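Local coordinates for protein 2-(hydroxymethyl)glutarate dehydrogenase (Eubacterium barkeri, PDB 3CKY) that interconverts 2-formylglutarate and (S)-2-hydroxymethylglutarate with NAD(H) as cofactor, a step in the fermentation of nicotinate, at residues V93-S98 with D118-P123; A122-G127 with G134-M139. All blocks are in the same frame, centred on the assembly; numbering follows the deposited sequence.

Interaction 1. Residues V93-S98 with D118-P123; sequences VIVDMS and DYVDAP
Asp96 OD2 lies at the edge of the Tyr119 ring, in its plane, and accepts a hydrogen bond of 2.7 Å from Tyr119 OH. The carboxylate and ring planes stand 81° apart, and the hydroxyl comes to the carboxylate from above its plane. Ile94 CG2 packs obliquely against Tyr119 CE1 at 3.6 Å, while Met108, Ala109 and Ala112 of helix 102-114 also touch the tyrosine. These pairs cover one face of two parallel neighbours, strands 93-96 and 118-121, joined by that helix in a beta-alpha-beta unit of the Rossmann domain. The evidence for parallel pairing is a 19° angle between the strand axes and four backbone hydrogen bonds, from Ile94 N to Asp118 O, Val120 N to Ile94 O, Asp96 N to Val120 O and Ala122 N to Asp96 O. On the face carrying Val93, Val95 and Val120, Val93 CG1 lies 3.7 Å from Val120 CG1, and Ile150 of helix 144-157 touches both valines. With CG anti to the backbone N (chi1 -165°), the Asp96 carboxylate sits between two partners: OD2 faces Tyr119 OH, while OD1 accepts from both Ser98 OG and Ser98 N, the latter closing an Asx turn at 3.0 Å from Asp96 OD1. An alanine here would remove both carboxylate oxygens, and would probably leave the hydroxyl of the buried tyrosine without this acceptor and the turn at Ser98 less firmly held. Just past the last paired residue of its strand, Ala122 CB meets Val95 CG1 at 3.3 Å, tighter than usual for two carbons.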
loop_
_atom_site.group_PDB
_atom_site.type_symbol
_atom_site.label_atom_id
_atom_site.label_comp_id
_atom_site.label_asym_id
_atom_site.label_seq_id
_atom_site.Cartn_x
_atom_site.Cartn_y
_atom_site.Cartn_z
ATOM N N VAL A 93 27.185 3.262 32.173
ATOM C CA VAL A 93 26.036 3.582 31.330
ATOM C C VAL A 93 26.481 3.675 29.872
ATOM O O VAL A 93 27.440 4.383 29.563
ATOM C CB VAL A 93 25.382 4.923 31.732
ATOM C CG1 VAL A 93 24.130 5.191 30.892
ATOM C CG2 VAL A 93 25.045 4.943 33.223
ATOM N N ILE A 94 25.792 2.947 28.991
ATOM C CA ILE A 94 25.994 3.057 27.550
ATOM C C ILE A 94 24.908 3.964 26.988
ATOM O O ILE A 94 23.728 3.749 27.251
ATOM C CB ILE A 94 25.874 1.700 26.827
ATOM C CG1 ILE A 94 26.724 0.616 27.510
ATOM C CG2 ILE A 94 26.252 1.857 25.356
ATOM C CD1 ILE A 94 28.218 0.893 27.529
ATOM N N VAL A 95 25.309 4.978 26.229
ATOM C CA VAL A 95 24.367 5.892 25.585
ATOM C C VAL A 95 24.422 5.675 24.083
ATOM O O VAL A 95 25.339 6.142 23.413
ATOM C CB VAL A 95 24.680 7.358 25.913
ATOM C CG1 VAL A 95 23.671 8.269 25.225
ATOM C CG2 VAL A 95 24.677 7.577 27.428
ATOM N N ASP A 96 23.436 4.937 23.577
ATOM C CA ASP A 96 23.369 4.549 22.176
ATOM C C ASP A 96 22.559 5.572 21.380
ATOM O O ASP A 96 21.353 5.705 21.559
ATOM C CB ASP A 96 22.744 3.158 22.051
ATOM C CG ASP A 96 22.964 2.528 20.684
ATOM O OD1 ASP A 96 23.453 3.203 19.754
ATOM O OD2 ASP A 96 22.640 1.335 20.543
ATOM N N MET A 97 23.238 6.296 20.502
ATOM C CA MET A 97 22.603 7.329 19.695
ATOM C C MET A 97 22.309 6.809 18.291
ATOM O O MET A 97 21.910 7.575 17.412
ATOM C CB MET A 97 23.505 8.561 19.624
ATOM C CG MET A 97 23.872 9.110 20.978
ATOM S SD MET A 97 25.000 10.496 20.853
ATOM C CE MET A 97 26.564 9.622 20.589
ATOM N N SER A 98 22.508 5.504 18.095
ATOM C CA SER A 98 22.262 4.858 16.821
ATOM C C SER A 98 20.812 4.967 16.394
ATOM O O SER A 98 19.889 4.924 17.217
ATOM C CB SER A 98 22.629 3.374 16.875
ATOM O OG SER A 98 23.966 3.184 17.293
ATOM N N ASP A 118 23.881 -0.198 32.508
ATOM C CA ASP A 118 22.699 0.538 32.062
ATOM C C ASP A 118 22.844 0.889 30.585
ATOM O O ASP A 118 23.878 1.402 30.167
ATOM C CB ASP A 118 22.507 1.811 32.891
ATOM C CG ASP A 118 22.151 1.519 34.329
ATOM O OD1 ASP A 118 21.271 0.663 34.554
ATOM O OD2 ASP A 118 22.745 2.146 35.238
ATOM N N TYR A 119 21.811 0.594 29.803
ATOM C CA TYR A 119 21.828 0.830 28.365
ATOM C C TYR A 119 20.689 1.779 27.980
ATOM O O TYR A 119 19.514 1.458 28.182
ATOM C CB TYR A 119 21.683 -0.496 27.611
ATOM C CG TYR A 119 22.222 -0.444 26.200
ATOM C CD1 TYR A 119 23.492 -0.933 25.906
ATOM C CD2 TYR A 119 21.470 0.108 25.160
ATOM C CE1 TYR A 119 24.006 -0.884 24.620
ATOM C CE2 TYR A 119 21.975 0.156 23.854
ATOM C CZ TYR A 119 23.248 -0.340 23.594
ATOM O OH TYR A 119 23.772 -0.311 22.321
ATOM N N VAL A 120 21.030 2.944 27.431
ATOM C CA VAL A 120 20.020 3.968 27.153
ATOM C C VAL A 120 20.066 4.418 25.701
ATOM O O VAL A 120 21.138 4.649 25.134
ATOM C CB VAL A 120 20.151 5.205 28.108
ATOM C CG1 VAL A 120 20.684 4.787 29.471
ATOM C CG2 VAL A 120 21.032 6.286 27.507
ATOM N N ASP A 121 18.891 4.512 25.092
ATOM C CA ASP A 121 18.777 5.092 23.762
ATOM C C ASP A 121 18.698 6.599 23.925
ATOM O O ASP A 121 17.884 7.099 24.698
ATOM C CB ASP A 121 17.566 4.557 22.983
ATOM C CG ASP A 121 16.255 4.683 23.747
ATOM O OD1 ASP A 121 16.206 4.201 24.898
ATOM O OD2 ASP A 121 15.280 5.233 23.196
ATOM N N ALA A 122 19.571 7.311 23.218
ATOM C CA ALA A 122 19.596 8.780 23.260
ATOM C C ALA A 122 19.873 9.352 21.867
ATOM O O ALA A 122 20.848 10.069 21.657
ATOM C CB ALA A 122 20.635 9.269 24.258
ATOM N N PRO A 123 19.006 9.038 20.905
ATOM C CA PRO A 123 19.183 9.628 19.584
ATOM C C PRO A 123 19.064 11.159 19.634
ATOM O O PRO A 123 18.384 11.720 20.508
ATOM C CB PRO A 123 18.042 9.021 18.774
ATOM C CG PRO A 123 17.041 8.605 19.783
ATOM C CD PRO A 123 17.819 8.177 20.968
#

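Interaction 2. Residues A122-G127 with G134-M139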
loop_
_atom_site.group_PDB
_atom_site.type_symbol
_atom_site.label_atom_id
_atom_site.label_comp_id
_atom_site.label_asym_id
_atom_site.label_seq_id
_atom_site.Cartn_x
_atom_site.Cartn_y
_atom_site.Cartn_z
ATOM N N ALA A 122 19.571 7.311 23.218
ATOM C CA ALA A 122 19.596 8.780 23.260
ATOM C C ALA A 122 19.873 9.352 21.867
ATOM O O ALA A 122 20.848 10.069 21.657
ATOM C CB ALA A 122 20.635 9.269 24.258
ATOM N N PRO A 123 19.006 9.038 20.905
ATOM C CA PRO A 123 19.183 9.628 19.584
ATOM C C PRO A 123 19.064 11.159 19.634
ATOM O O PRO A 123 18.384 11.720 20.508
ATOM C CB PRO A 123 18.042 9.021 18.774
ATOM C CG PRO A 123 17.041 8.605 19.783
ATOM C CD PRO A 123 17.819 8.177 20.968
ATOM N N VAL A 124 19.751 11.820 18.713
ATOM C CA VAL A 124 19.846 13.264 18.728
ATOM C C VAL A 124 19.343 13.865 17.420
ATOM O O VAL A 124 19.268 13.174 16.396
ATOM C CB VAL A 124 21.300 13.717 18.939
ATOM C CG1 VAL A 124 21.895 13.046 20.170
ATOM C CG2 VAL A 124 22.132 13.426 17.691
ATOM N N SER A 125 18.977 15.144 17.472
ATOM C CA SER A 125 18.739 15.926 16.262
ATOM C C SER A 125 19.466 17.267 16.362
ATOM O O SER A 125 19.811 17.711 17.459
ATOM C CB SER A 125 17.244 16.123 16.024
ATOM O OG SER A 125 16.623 16.764 17.116
ATOM N N GLY A 126 19.713 17.891 15.211
ATOM C CA GLY A 126 20.450 19.156 15.136
ATOM C C GLY A 126 21.635 19.114 14.182
ATOM O O GLY A 126 22.168 20.159 13.797
ATOM N N GLY A 127 22.069 17.908 13.822
ATOM C CA GLY A 127 23.139 17.733 12.849
ATOM C C GLY A 127 24.504 18.068 13.410
ATOM O O GLY A 127 24.667 18.213 14.626
ATOM N N GLY A 134 27.009 22.511 20.522
ATOM C CA GLY A 134 26.510 21.914 21.758
ATOM C C GLY A 134 25.028 22.171 21.989
ATOM O O GLY A 134 24.576 22.239 23.137
ATOM N N THR A 135 24.275 22.309 20.899
ATOM C CA THR A 135 22.856 22.672 20.964
ATOM C C THR A 135 21.930 21.554 20.491
ATOM O O THR A 135 20.741 21.789 20.250
ATOM C CB THR A 135 22.581 23.943 20.136
ATOM O OG1 THR A 135 22.921 23.714 18.759
ATOM C CG2 THR A 135 23.389 25.105 20.683
ATOM N N LEU A 136 22.472 20.340 20.379
ATOM C CA LEU A 136 21.701 19.171 19.959
ATOM C C LEU A 136 20.460 18.958 20.819
ATOM O O LEU A 136 20.495 19.169 22.036
ATOM C CB LEU A 136 22.562 17.901 20.042
ATOM C CG LEU A 136 23.666 17.718 19.007
ATOM C CD1 LEU A 136 24.497 16.498 19.374
ATOM C CD2 LEU A 136 23.092 17.593 17.603
ATOM N N THR A 137 19.370 18.535 20.185
ATOM C CA THR A 137 18.209 18.032 20.921
ATOM C C THR A 137 18.422 16.551 21.131
ATOM O O THR A 137 18.714 15.826 20.188
ATOM C CB THR A 137 16.892 18.297 20.179
ATOM O OG1 THR A 137 16.674 19.709 20.126
ATOM C CG2 THR A 137 15.715 17.638 20.894
ATOM N N ILE A 138 18.312 16.112 22.376
ATOM C CA ILE A 138 18.594 14.733 22.743
ATOM C C ILE A 138 17.357 14.107 23.372
ATOM O O ILE A 138 16.828 14.624 24.358
ATOM C CB ILE A 138 19.802 14.641 23.698
ATOM C CG1 ILE A 138 21.041 15.298 23.044
ATOM C CG2 ILE A 138 20.078 13.180 24.078
ATOM C CD1 ILE A 138 22.329 15.225 23.865
ATOM N N MET A 139 16.900 12.997 22.787
ATOM C CA MET A 139 15.685 12.329 23.225
ATOM C C MET A 139 16.070 11.015 23.913
ATOM O O MET A 139 16.589 10.103 23.274
ATOM C CB MET A 139 14.770 12.083 22.027
ATOM C CG MET A 139 14.271 13.377 21.334
ATOM S SD MET A 139 14.213 13.295 19.502
ATOM C CE MET A 139 15.969 13.112 19.156
#
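Similar first torsions, chi1 -53° in Val124 and -57° in Ile138, set CG1 of each residue anti to its carbonyl carbon, and the two side chains lie side by side, pointing the same way, with Val124 CG1 3.7 Å from Ile138 CG1. They form a non-hydrogen-bonded pair of an antiparallel strand pairing, in which strand 136-141 runs against the end of strand 118-125. This is the one antiparallel junction of the mixed Rossmann sheet; beyond it strand 158-165 runs parallel to 136-141. Ser125 and Thr137 make the adjoining hydrogen-bonded pair: Ser125 N donates to Thr137 O at 2.8 Å, and Thr137 N, 21° out of the plane of the Ser125 carbonyl, donates back to Ser125 O. On their face, Ser125 OG rests 3.4 Å from Thr137 CB. Met139 N adds a nearly straight bond to Pro123 O, and the methionine chain, bent at chi2 and chi3, folds its methyl CE back over that same carbonyl. Close by, Lys174, the probable active-site lysine, donates from NZ to Val124 O, which ties this strand end to helix 169-197. Past the paired residues, Leu136 CD2 lies 3.3 Å from Ser125 O and 3.4 Å from Gly127 O.

Strand 118-125 is common to both contacts, whose centres lie 13 Å apart. Along the chain, 93-98 leads through helix 102-114 to 118-123; the overlapping segment 122-127 then leads through helix 127-133 to 134-139, and Ala122 and Pro123 belong to both. Interaction 1 is a parallel pairing and interaction 2 an antiparallel one, so the sheet changes direction at this strand. The two also touch directly, Met97 SD lying 4.1 Å from Val124 CG1. Met97 approaches Met19 and Val124 approaches Met15, both in the probable NAD(+)-binding segment, while Pro123 and Ser125 lie near Lys174, so the shared strand end lies close to both the probable cofactor-binding segment and the probable active-site lysine.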